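Long-range contacts in uncharacterized protein (Acinetobacter baumannii, PDB 4PUX), which is of unknown function but folds as an antiparallel beta-barrel of the DUF3237 family, related to the allene oxide cyclase-like barrels: residues 24-29 and 37-42; 89-94 and 124-129; 118-123 and 143-148. All coordinates share one frame; numbering follows the deposited sequence.

Interaction 1 of 3, residues 24-29 and 37-42; sequences APVWEL and KRRIIP. With EDO (1,2-ethanediol), chain C.
With chi2 at -77°, Glu28 folds its carboxylate back across the ladder, while Arg39 runs straight at chi2 and bends at chi3 (69°), which turns its NE and NH2 edge to the two carboxylate oxygens. The two residues form a non-hydrogen-bonded pair in the beta hairpin of strands 27-33 and 36-49. Arg39 grips side-on: Arg39 NE to Glu28 OE1 is 3.1 Å and Arg39 NH2 to Glu28 OE2 is 2.9 Å. Both oxygens are met on their syn side and lie close to the guanidinium plane, although the two flat groups are twisted 29° apart. Val26 CG1 lies over one guanidinium face, 3.8 Å from Arg39 NH2, and Gln65 of strand 54-67 bonds NH1, so a third nitrogen of Arg39 is fixed from the next strand.

The backbone frame is the hydrogen-bonded pair Trp27 and Ile40, with Ile40 N to Trp27 O at 2.9 Å; Leu29 N adds a bond to Arg38 O. On the sheet face opposite the salt bridge, the indole of Trp27 reaches along the hairpin, its CZ3 3.8 Å from Pro42 CG, and its NE1 hydrogen-bonds a citric acid molecule, probably from the crystallisation liquor. Away from 24-29, the Arg38 guanidinium meets a 1,2-ethanediol, probably of the same origin, at its edge; the diol O1 accepts from Arg38 NH1 and, at 2.9 Å, from Arg38 NH2.

Interaction 2 of 3, residues 89-94 and 124-129; sequences IYLQTK and MQFETS
This is an antiparallel strand pairing within the wall of the barrel, where strands 88-99 and 118-127 run side by side; a largely apolar face carries Leu91, Met124 and Phe126, with Thr93 beside them, and a polar one carries Tyr90, Gln92, Gln125 and Glu127. The short axes are nearly antiparallel and approach to 4.7 Å. Two hydrogen-bonded pairs, Tyr90 with Glu127 and Gln92 with Gln125, supply four backbone bonds, of which Gln92 N to Gln125 O is the straightest.

On the apolar face, Leu91 has CG anti to its backbone N (chi1 177°), which lays CD1 alongside the Phe126 ring. Leu91 CD1 stands 4.2 Å from the Phe126 ring centroid, an off-centre CH-pi contact. Leu91 CD1 also lies 4.1 Å from CE of selenomethionine Met124. From the end of the pairing, Ile89 CG2 comes to the edge of the same ring, 3.9 Å from CD2 of Phe126, so the phenyl is held by one aliphatic branch near its plane and another obliquely.

Across the polar face the partners lie side by side and point the same way. The Glu127 carboxylate sits at the edge of the Tyr90 ring, its plane turned 75° from the ring. The amides of Gln92 and Gln125 are 30° apart without bonding directly; water instead links Gln92 OE1 to Glu127 OE2, and another water joins Lys94 NZ to Gln125 OE1.

Strand 73-83 flanks the pairing on the far side of 89-94, and Thr93 OG1 bonds Thr77 there. Phe18 and Leu15 of strand 12-21, with Tyr154 and Ala156 of strand 151-159, pack on the apolar side chains of Met124, Leu91 and Phe126.

Interaction 3 of 3, residues 118-123 and 143-148; sequences YYFKIT and GSAMRL
Aromatic packing is led by Phe120, whose ring receives the methyl of Ala145 over its centre: Ala145 CB stands 3.5 Å from the Phe120 ring centroid and 7° off the ring normal, a well-centred CH-pi contact. CG anti to the backbone N (chi1 -174°) swings the phenyl across the neighbouring strand, where the ring edge at Phe120 CE2 also comes to 4.0 Å from Arg147 N.

Backbone hydrogen bonds define an antiparallel ladder. Ile122 and Gly143 form the hydrogen-bonded pair, with Ile122 N to Gly143 O at 3.0 Å and Gly143 N to Ile122 O at 2.9 Å; in both the donor is tilted from the carbonyl plane. Ala145 N continues the ladder to Phe120 O. Beyond it the strands diverge, consistent with the 137° between their short axes, and a water spans the opening from Tyr118 O to Ala145 O.

Van der Waals contacts complete the account. Ile122 CG1 packs 3.7 Å from Gly143 CA, close against the bare alpha carbon. On the other face the bent Lys121 chain runs over Ser144, with Lys121 CE 3.7 Å from Ser144 OG.

The pairing joins strands 118-127 and 141-147 in the barrel wall. Strand 88-99 borders 118-123, where Lys121 bonds Tyr96 through the backbone, and strand 151-159 borders 143-148, with Val152 touching both Phe120 and Ala145.

All three contacts are antiparallel pairings in one curled sheet. Interactions 2 and 3 share strand 118-127, taking its later and earlier halves; they meet where Lys94 O probably accepts a hydrogen bond from Thr123 N at 2.8 Å, and Thr93 packs on Ile122. Interaction 1 lies out at the surface, its centre about 16 Å from the centre of the chain, and adds a salt bridge to its backbone bonds and apolar contacts. The other two, partly buried, pack apolar residues: Phe126 with Leu91 in one, the buried Phe120 against Ala145 in the other. Interaction 2 sets its largely apolar face against a water-bridged polar one.

Interaction 1 of 3, residues 24-29 and 37-42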
loop_
_atom_site.group_PDB
_atom_site.type_symbol
_atom_site.label_atom_id
_atom_site.label_comp_id
_atom_site.label_asym_id
_atom_site.label_seq_id
_atom_site.Cartn_x
_atom_site.Cartn_y
_atom_site.Cartn_z
ATOM N N ALA A 24 14.074 7.138 5.399
ATOM C CA ALA A 24 14.176 8.019 6.559
ATOM C C ALA A 24 13.873 7.202 7.801
ATOM O O ALA A 24 13.216 6.168 7.718
ATOM C CB ALA A 24 13.177 9.199 6.452
ATOM N N PRO A 25 14.370 7.652 8.967
ATOM C CA PRO A 25 14.043 6.890 10.169
ATOM C C PRO A 25 12.534 6.915 10.506
ATOM O O PRO A 25 11.831 7.903 10.245
ATOM C CB PRO A 25 14.855 7.594 11.283
ATOM C CG PRO A 25 15.803 8.497 10.581
ATOM C CD PRO A 25 15.244 8.800 9.224
ATOM N N VAL A 26 12.042 5.803 11.052
ATOM C CA VAL A 26 10.661 5.700 11.533
ATOM C C VAL A 26 10.554 6.399 12.882
ATOM O O VAL A 26 11.434 6.238 13.728
ATOM C CB VAL A 26 10.211 4.225 11.685
ATOM C CG1 VAL A 26 8.798 4.134 12.264
ATOM C CG2 VAL A 26 10.286 3.466 10.334
ATOM N N TRP A 27 9.521 7.226 13.044
ATOM C CA TRP A 27 9.171 7.738 14.363
ATOM C C TRP A 27 8.322 6.684 15.111
ATOM O O TRP A 27 7.203 6.362 14.700
ATOM C CB TRP A 27 8.469 9.092 14.298
ATOM C CG TRP A 27 9.333 10.286 13.991
ATOM C CD1 TRP A 27 10.314 10.851 14.828
ATOM C CD2 TRP A 27 9.347 11.046 12.803
ATOM N NE1 TRP A 27 10.866 11.936 14.226
ATOM C CE2 TRP A 27 10.298 12.088 12.985
ATOM C CE3 TRP A 27 8.590 11.024 11.626
ATOM C CZ2 TRP A 27 10.539 13.066 12.015
ATOM C CZ3 TRP A 27 8.865 11.984 10.641
ATOM C CH2 TRP A 27 9.798 13.005 10.863
ATOM N N GLU A 28 8.912 6.118 16.153
ATOM C CA GLU A 28 8.301 5.085 16.998
ATOM C C GLU A 28 7.666 5.756 18.201
ATOM O O GLU A 28 8.359 6.127 19.135
ATOM C CB GLU A 28 9.372 4.082 17.443
ATOM C CG GLU A 28 10.111 3.370 16.296
ATOM C CD GLU A 28 9.299 2.257 15.643
ATOM O OE1 GLU A 28 8.121 2.032 16.043
ATOM O OE2 GLU A 28 9.849 1.587 14.730
ATOM N N LEU A 29 6.372 6.032 18.119
ATOM C CA LEU A 29 5.673 6.755 19.207
ATOM C C LEU A 29 5.257 5.891 20.381
ATOM O O LEU A 29 4.831 6.445 21.420
ATOM C CB LEU A 29 4.446 7.533 18.676
ATOM C CG LEU A 29 4.792 8.937 18.173
ATOM C CD1 LEU A 29 5.673 8.934 16.941
ATOM C CD2 LEU A 29 3.536 9.679 17.857
ATOM N N LYS A 37 0.755 0.213 18.937
ATOM C CA LYS A 37 1.880 1.113 18.746
ATOM C C LYS A 37 1.671 1.970 17.512
ATOM O O LYS A 37 1.305 1.457 16.446
ATOM C CB LYS A 37 3.196 0.324 18.620
ATOM C CG LYS A 37 3.559 -0.347 19.900
ATOM C CD LYS A 37 4.882 -1.098 19.768
ATOM C CE LYS A 37 5.156 -2.021 20.984
ATOM N NZ LYS A 37 6.322 -2.953 20.734
ATOM N N ARG A 38 1.874 3.271 17.672
ATOM C CA ARG A 38 1.828 4.245 16.581
ATOM C C ARG A 38 3.228 4.402 15.976
ATOM O O ARG A 38 4.174 4.693 16.689
ATOM C CB ARG A 38 1.312 5.600 17.094
ATOM C CG ARG A 38 1.400 6.690 16.051
ATOM C CD ARG A 38 0.467 6.442 14.865
ATOM N NE ARG A 38 -0.958 6.568 15.205
ATOM C CZ ARG A 38 -1.944 6.386 14.347
ATOM N NH1 ARG A 38 -1.672 5.955 13.114
ATOM N NH2 ARG A 38 -3.192 6.665 14.691
ATOM N N ARG A 39 3.335 4.192 14.675
ATOM C CA ARG A 39 4.585 4.307 13.920
ATOM C C ARG A 39 4.329 5.256 12.732
ATOM O O ARG A 39 3.373 5.046 11.965
ATOM C CB ARG A 39 5.049 2.926 13.385
ATOM C CG ARG A 39 5.067 1.841 14.454
ATOM C CD ARG A 39 5.574 0.528 13.904
ATOM N NE ARG A 39 6.991 0.575 13.588
ATOM C CZ ARG A 39 7.547 0.235 12.423
ATOM N NH1 ARG A 39 6.831 -0.248 11.418
ATOM N NH2 ARG A 39 8.861 0.310 12.299
ATOM N N ILE A 40 5.148 6.300 12.586
ATOM C CA ILE A 40 5.011 7.271 11.475
ATOM C C ILE A 40 6.213 7.057 10.586
ATOM O O ILE A 40 7.359 7.291 10.978
ATOM C CB ILE A 40 4.856 8.719 11.973
ATOM C CG1 ILE A 40 3.648 8.839 12.919
ATOM C CG2 ILE A 40 4.790 9.701 10.783
ATOM C CD1 ILE A 40 3.510 10.195 13.605
ATOM N N ILE A 41 5.942 6.457 9.436
ATOM C CA ILE A 41 6.949 5.941 8.499
ATOM C C ILE A 41 7.019 6.855 7.240
ATOM O O ILE A 41 6.102 6.816 6.389
ATOM C CB ILE A 41 6.580 4.507 8.064
ATOM C CG1 ILE A 41 6.357 3.585 9.271
ATOM C CG2 ILE A 41 7.621 3.944 7.063
ATOM C CD1 ILE A 41 5.611 2.326 8.970
ATOM N N PRO A 42 7.974 7.790 7.195
ATOM C CA PRO A 42 8.068 8.699 6.038
ATOM C C PRO A 42 8.214 8.031 4.685
ATOM O O PRO A 42 8.968 7.081 4.532
ATOM C CB PRO A 42 9.289 9.564 6.356
ATOM C CG PRO A 42 9.405 9.538 7.810
ATOM C CD PRO A 42 9.060 8.081 8.152
HETATM C C1 EDO C . -4.562 6.988 11.073
HETATM O O1 EDO C . -4.473 6.052 12.120
HETATM C C2 EDO C . -5.305 8.249 11.502
HETATM O O2 EDO C . -4.584 8.965 12.459
HETATM O O HOH W 1 10.588 5.774 6.632
HETATM O O HOH W 2 6.176 2.665 18.243
#

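Interaction 2 of 3, residues 89-94 and 124-129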
loop_
_atom_site.group_PDB
_atom_site.type_symbol
_atom_site.label_atom_id
_atom_site.label_comp_id
_atom_site.label_asym_id
_atom_site.label_seq_id
_atom_site.Cartn_x
_atom_site.Cartn_y
_atom_site.Cartn_z
ATOM N N ILE A 89 -1.022 13.665 -8.640
ATOM C CA ILE A 89 -2.082 12.792 -8.146
ATOM C C ILE A 89 -1.874 12.486 -6.659
ATOM O O ILE A 89 -0.846 11.919 -6.286
ATOM C CB ILE A 89 -2.197 11.458 -8.932
ATOM C CG1 ILE A 89 -2.169 11.664 -10.474
ATOM C CG2 ILE A 89 -3.386 10.615 -8.415
ATOM C CD1 ILE A 89 -2.058 10.393 -11.268
ATOM N N TYR A 90 -2.785 12.955 -5.831
ATOM C CA TYR A 90 -2.797 12.698 -4.370
ATOM C C TYR A 90 -3.341 11.289 -4.115
ATOM O O TYR A 90 -4.428 10.944 -4.609
ATOM C CB TYR A 90 -3.648 13.780 -3.672
ATOM C CG TYR A 90 -4.105 13.478 -2.253
ATOM C CD1 TYR A 90 -3.239 12.898 -1.297
ATOM C CD2 TYR A 90 -5.362 13.911 -1.831
ATOM C CE1 TYR A 90 -3.693 12.618 0.003
ATOM C CE2 TYR A 90 -5.822 13.660 -0.535
ATOM C CZ TYR A 90 -4.952 13.084 0.399
ATOM O OH TYR A 90 -5.341 12.789 1.691
ATOM N N LEU A 91 -2.533 10.442 -3.464
ATOM C CA LEU A 91 -2.878 9.052 -3.206
ATOM C C LEU A 91 -3.049 8.819 -1.690
ATOM O O LEU A 91 -2.172 9.225 -0.880
ATOM C CB LEU A 91 -1.759 8.133 -3.796
ATOM C CG LEU A 91 -1.909 6.616 -3.560
ATOM C CD1 LEU A 91 -3.199 6.083 -4.112
ATOM C CD2 LEU A 91 -0.701 5.863 -4.154
ATOM N N GLN A 92 -4.091 8.060 -1.347
ATOM C CA GLN A 92 -4.345 7.516 0.001
ATOM C C GLN A 92 -4.457 5.989 -0.124
ATOM O O GLN A 92 -5.217 5.497 -0.960
ATOM C CB GLN A 92 -5.639 8.070 0.599
ATOM C CG GLN A 92 -5.622 9.578 0.833
ATOM C CD GLN A 92 -7.005 10.161 1.027
ATOM O OE1 GLN A 92 -7.669 10.626 0.047
ATOM N NE2 GLN A 92 -7.516 10.013 2.215
ATOM N N THR A 93 -3.714 5.249 0.710
ATOM C CA THR A 93 -3.884 3.801 0.789
ATOM C C THR A 93 -4.252 3.414 2.236
ATOM O O THR A 93 -3.866 4.068 3.214
ATOM C CB THR A 93 -2.646 3.004 0.310
ATOM O OG1 THR A 93 -1.590 3.127 1.274
ATOM C CG2 THR A 93 -2.137 3.507 -1.053
ATOM N N LYS A 94 -4.997 2.333 2.337
ATOM C CA LYS A 94 -5.452 1.732 3.593
ATOM C C LYS A 94 -5.409 0.215 3.445
ATOM O O LYS A 94 -5.611 -0.318 2.357
ATOM C CB LYS A 94 -6.866 2.197 3.945
ATOM C CG LYS A 94 -6.952 3.713 4.330
ATOM C CD LYS A 94 -8.330 4.155 4.568
ATOM C CE LYS A 94 -8.384 5.591 5.086
ATOM N NZ LYS A 94 -7.991 6.602 4.037
HETATM N N MSE A 124 -6.949 1.714 -2.533
HETATM C CA MSE A 124 -6.323 2.925 -3.038
HETATM C C MSE A 124 -7.399 3.957 -3.436
HETATM O O MSE A 124 -8.347 3.610 -4.122
HETATM C CB MSE A 124 -5.461 2.591 -4.285
HETATM C CG MSE A 124 -4.430 1.507 -4.051
HETATM SE SE MSE A 124 -3.469 0.998 -5.653
HETATM C CE MSE A 124 -2.365 2.548 -5.968
ATOM N N GLN A 125 -7.147 5.234 -3.106
ATOM C CA GLN A 125 -8.023 6.360 -3.446
ATOM C C GLN A 125 -7.173 7.472 -4.060
ATOM O O GLN A 125 -6.124 7.857 -3.478
ATOM C CB GLN A 125 -8.713 6.884 -2.191
ATOM C CG GLN A 125 -9.650 8.023 -2.432
ATOM C CD GLN A 125 -10.360 8.455 -1.168
ATOM O OE1 GLN A 125 -10.249 7.829 -0.091
ATOM N NE2 GLN A 125 -11.094 9.508 -1.283
ATOM N N PHE A 126 -7.577 7.948 -5.217
ATOM C CA PHE A 126 -6.831 8.961 -5.992
ATOM C C PHE A 126 -7.561 10.291 -6.089
ATOM O O PHE A 126 -8.783 10.316 -6.209
ATOM C CB PHE A 126 -6.620 8.460 -7.405
ATOM C CG PHE A 126 -5.976 7.102 -7.519
ATOM C CD1 PHE A 126 -6.762 5.940 -7.587
ATOM C CD2 PHE A 126 -4.580 6.975 -7.634
ATOM C CE1 PHE A 126 -6.151 4.673 -7.786
ATOM C CE2 PHE A 126 -3.980 5.724 -7.808
ATOM C CZ PHE A 126 -4.777 4.558 -7.845
ATOM N N GLU A 127 -6.804 11.389 -6.273
ATOM C CA GLU A 127 -7.359 12.730 -6.530
ATOM C C GLU A 127 -6.443 13.463 -7.488
ATOM O O GLU A 127 -5.272 13.655 -7.173
ATOM C CB GLU A 127 -7.487 13.629 -5.308
ATOM C CG GLU A 127 -8.597 13.439 -4.426
ATOM C CD GLU A 127 -8.748 14.597 -3.388
ATOM O OE1 GLU A 127 -8.414 15.826 -3.663
ATOM O OE2 GLU A 127 -9.322 14.270 -2.347
ATOM N N THR A 128 -6.991 13.854 -8.630
ATOM C CA THR A 128 -6.256 14.651 -9.621
ATOM C C THR A 128 -7.215 15.553 -10.394
ATOM O O THR A 128 -8.400 15.242 -10.565
ATOM C CB THR A 128 -5.453 13.715 -10.574
ATOM O OG1 THR A 128 -4.620 14.469 -11.462
ATOM C CG2 THR A 128 -6.423 12.820 -11.415
ATOM N N SER A 129 -6.667 16.666 -10.929
ATOM C CA SER A 129 -7.438 17.528 -11.825
ATOM C C SER A 129 -7.074 17.307 -13.312
ATOM O O SER A 129 -7.727 17.888 -14.181
ATOM C CB SER A 129 -7.206 19.013 -11.491
ATOM O OG SER A 129 -5.876 19.415 -11.760
HETATM O O HOH W 3 -6.547 10.520 -2.656
HETATM O O HOH W 4 -9.921 12.642 0.319
HETATM O O HOH W 5 -8.858 5.878 1.407
#

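Interaction 3 of 3, residues 118-123 and 143-148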
loop_
_atom_site.group_PDB
_atom_site.type_symbol
_atom_site.label_atom_id
_atom_site.label_comp_id
_atom_site.label_asym_id
_atom_site.label_seq_id
_atom_site.Cartn_x
_atom_site.Cartn_y
_atom_site.Cartn_z
ATOM N N TYR A 118 3.665 -13.112 4.318
ATOM C CA TYR A 118 2.712 -12.161 4.871
ATOM C C TYR A 118 1.550 -11.884 3.922
ATOM O O TYR A 118 1.702 -11.842 2.697
ATOM C CB TYR A 118 3.396 -10.809 5.174
ATOM C CG TYR A 118 4.441 -10.879 6.268
ATOM C CD1 TYR A 118 5.720 -11.357 5.995
ATOM C CD2 TYR A 118 4.138 -10.496 7.585
ATOM C CE1 TYR A 118 6.678 -11.468 7.000
ATOM C CE2 TYR A 118 5.108 -10.579 8.616
ATOM C CZ TYR A 118 6.369 -11.072 8.314
ATOM O OH TYR A 118 7.349 -11.170 9.299
ATOM N N TYR A 119 0.401 -11.696 4.533
ATOM C CA TYR A 119 -0.781 -11.099 3.911
ATOM C C TYR A 119 -0.581 -9.569 3.963
ATOM O O TYR A 119 -0.414 -9.028 5.055
ATOM C CB TYR A 119 -2.026 -11.444 4.700
ATOM C CG TYR A 119 -3.296 -10.914 4.047
ATOM C CD1 TYR A 119 -3.783 -9.609 4.324
ATOM C CD2 TYR A 119 -4.012 -11.698 3.141
ATOM C CE1 TYR A 119 -4.944 -9.129 3.724
ATOM C CE2 TYR A 119 -5.203 -11.233 2.548
ATOM C CZ TYR A 119 -5.646 -9.922 2.823
ATOM O OH TYR A 119 -6.818 -9.452 2.208
ATOM N N PHE A 120 -0.501 -8.905 2.803
ATOM C CA PHE A 120 -0.242 -7.445 2.745
ATOM C C PHE A 120 -1.011 -6.933 1.527
ATOM O O PHE A 120 -0.516 -6.968 0.392
ATOM C CB PHE A 120 1.267 -7.194 2.701
ATOM C CG PHE A 120 1.706 -5.739 2.787
ATOM C CD1 PHE A 120 0.819 -4.683 3.043
ATOM C CD2 PHE A 120 3.078 -5.458 2.710
ATOM C CE1 PHE A 120 1.294 -3.373 3.136
ATOM C CE2 PHE A 120 3.538 -4.156 2.781
ATOM C CZ PHE A 120 2.645 -3.124 3.025
ATOM N N LYS A 121 -2.207 -6.421 1.794
ATOM C CA LYS A 121 -3.168 -5.967 0.782
ATOM C C LYS A 121 -3.687 -4.587 1.160
ATOM O O LYS A 121 -3.866 -4.274 2.344
ATOM C CB LYS A 121 -4.345 -6.967 0.574
ATOM C CG LYS A 121 -3.945 -8.434 0.322
ATOM C CD LYS A 121 -3.149 -8.574 -0.923
ATOM C CE LYS A 121 -3.247 -9.937 -1.590
ATOM N NZ LYS A 121 -2.215 -10.845 -1.104
ATOM N N ILE A 122 -3.920 -3.759 0.133
ATOM C CA ILE A 122 -4.393 -2.402 0.320
ATOM C C ILE A 122 -5.545 -2.026 -0.629
ATOM O O ILE A 122 -5.704 -2.621 -1.711
ATOM C CB ILE A 122 -3.237 -1.366 0.133
ATOM C CG1 ILE A 122 -2.570 -1.505 -1.253
ATOM C CG2 ILE A 122 -2.200 -1.535 1.234
ATOM C CD1 ILE A 122 -1.606 -0.374 -1.608
ATOM N N THR A 123 -6.286 -0.991 -0.226
ATOM C CA THR A 123 -7.204 -0.231 -1.104
ATOM C C THR A 123 -6.570 1.132 -1.407
ATOM O O THR A 123 -5.736 1.628 -0.609
ATOM C CB THR A 123 -8.598 -0.038 -0.478
ATOM O OG1 THR A 123 -8.493 0.734 0.725
ATOM C CG2 THR A 123 -9.232 -1.377 -0.158
ATOM N N GLY A 143 -4.292 -3.091 -4.174
ATOM C CA GLY A 143 -2.899 -3.484 -4.333
ATOM C C GLY A 143 -2.506 -4.725 -3.568
ATOM O O GLY A 143 -3.049 -5.005 -2.499
ATOM N N SER A 144 -1.546 -5.465 -4.122
ATOM C CA SER A 144 -0.914 -6.619 -3.473
ATOM C C SER A 144 0.543 -6.272 -3.260
ATOM O O SER A 144 1.257 -5.981 -4.232
ATOM C CB SER A 144 -1.026 -7.852 -4.347
ATOM O OG SER A 144 -0.389 -8.971 -3.758
ATOM N N ALA A 145 0.954 -6.211 -2.009
ATOM C CA ALA A 145 2.229 -5.594 -1.583
ATOM C C ALA A 145 3.200 -6.564 -0.910
ATOM O O ALA A 145 2.790 -7.617 -0.384
ATOM C CB ALA A 145 1.919 -4.429 -0.616
HETATM N N MSE A 146 4.452 -6.154 -0.850
HETATM C CA MSE A 146 5.499 -6.843 -0.123
HETATM C C MSE A 146 6.538 -5.843 0.416
HETATM O O MSE A 146 6.979 -4.922 -0.308
HETATM C CB MSE A 146 6.152 -7.890 -1.035
HETATM C CG MSE A 146 7.202 -8.757 -0.358
HETATM SE SE MSE A 146 8.052 -9.962 -1.551
HETATM C CE MSE A 146 6.482 -11.076 -1.955
ATOM N N ARG A 147 6.911 -5.982 1.680
ATOM C CA ARG A 147 8.048 -5.242 2.250
ATOM C C ARG A 147 9.394 -5.764 1.707
ATOM O O ARG A 147 9.580 -6.988 1.543
ATOM C CB ARG A 147 8.102 -5.448 3.755
ATOM C CG ARG A 147 7.412 -4.457 4.617
ATOM C CD ARG A 147 7.926 -4.821 6.016
ATOM N NE ARG A 147 7.944 -3.813 7.052
ATOM C CZ ARG A 147 8.299 -4.098 8.308
ATOM N NH1 ARG A 147 8.617 -5.344 8.627
ATOM N NH2 ARG A 147 8.319 -3.159 9.243
ATOM N N LEU A 148 10.322 -4.844 1.389
ATOM C CA LEU A 148 11.694 -5.235 1.022
ATOM C C LEU A 148 12.637 -4.222 1.715
ATOM O O LEU A 148 13.005 -3.207 1.137
ATOM C CB LEU A 148 11.877 -5.234 -0.514
ATOM C CG LEU A 148 13.201 -5.820 -0.993
ATOM C CD1 LEU A 148 13.179 -7.356 -0.780
ATOM C CD2 LEU A 148 13.471 -5.472 -2.456
HETATM O O HOH W 6 3.641 -10.031 0.875
#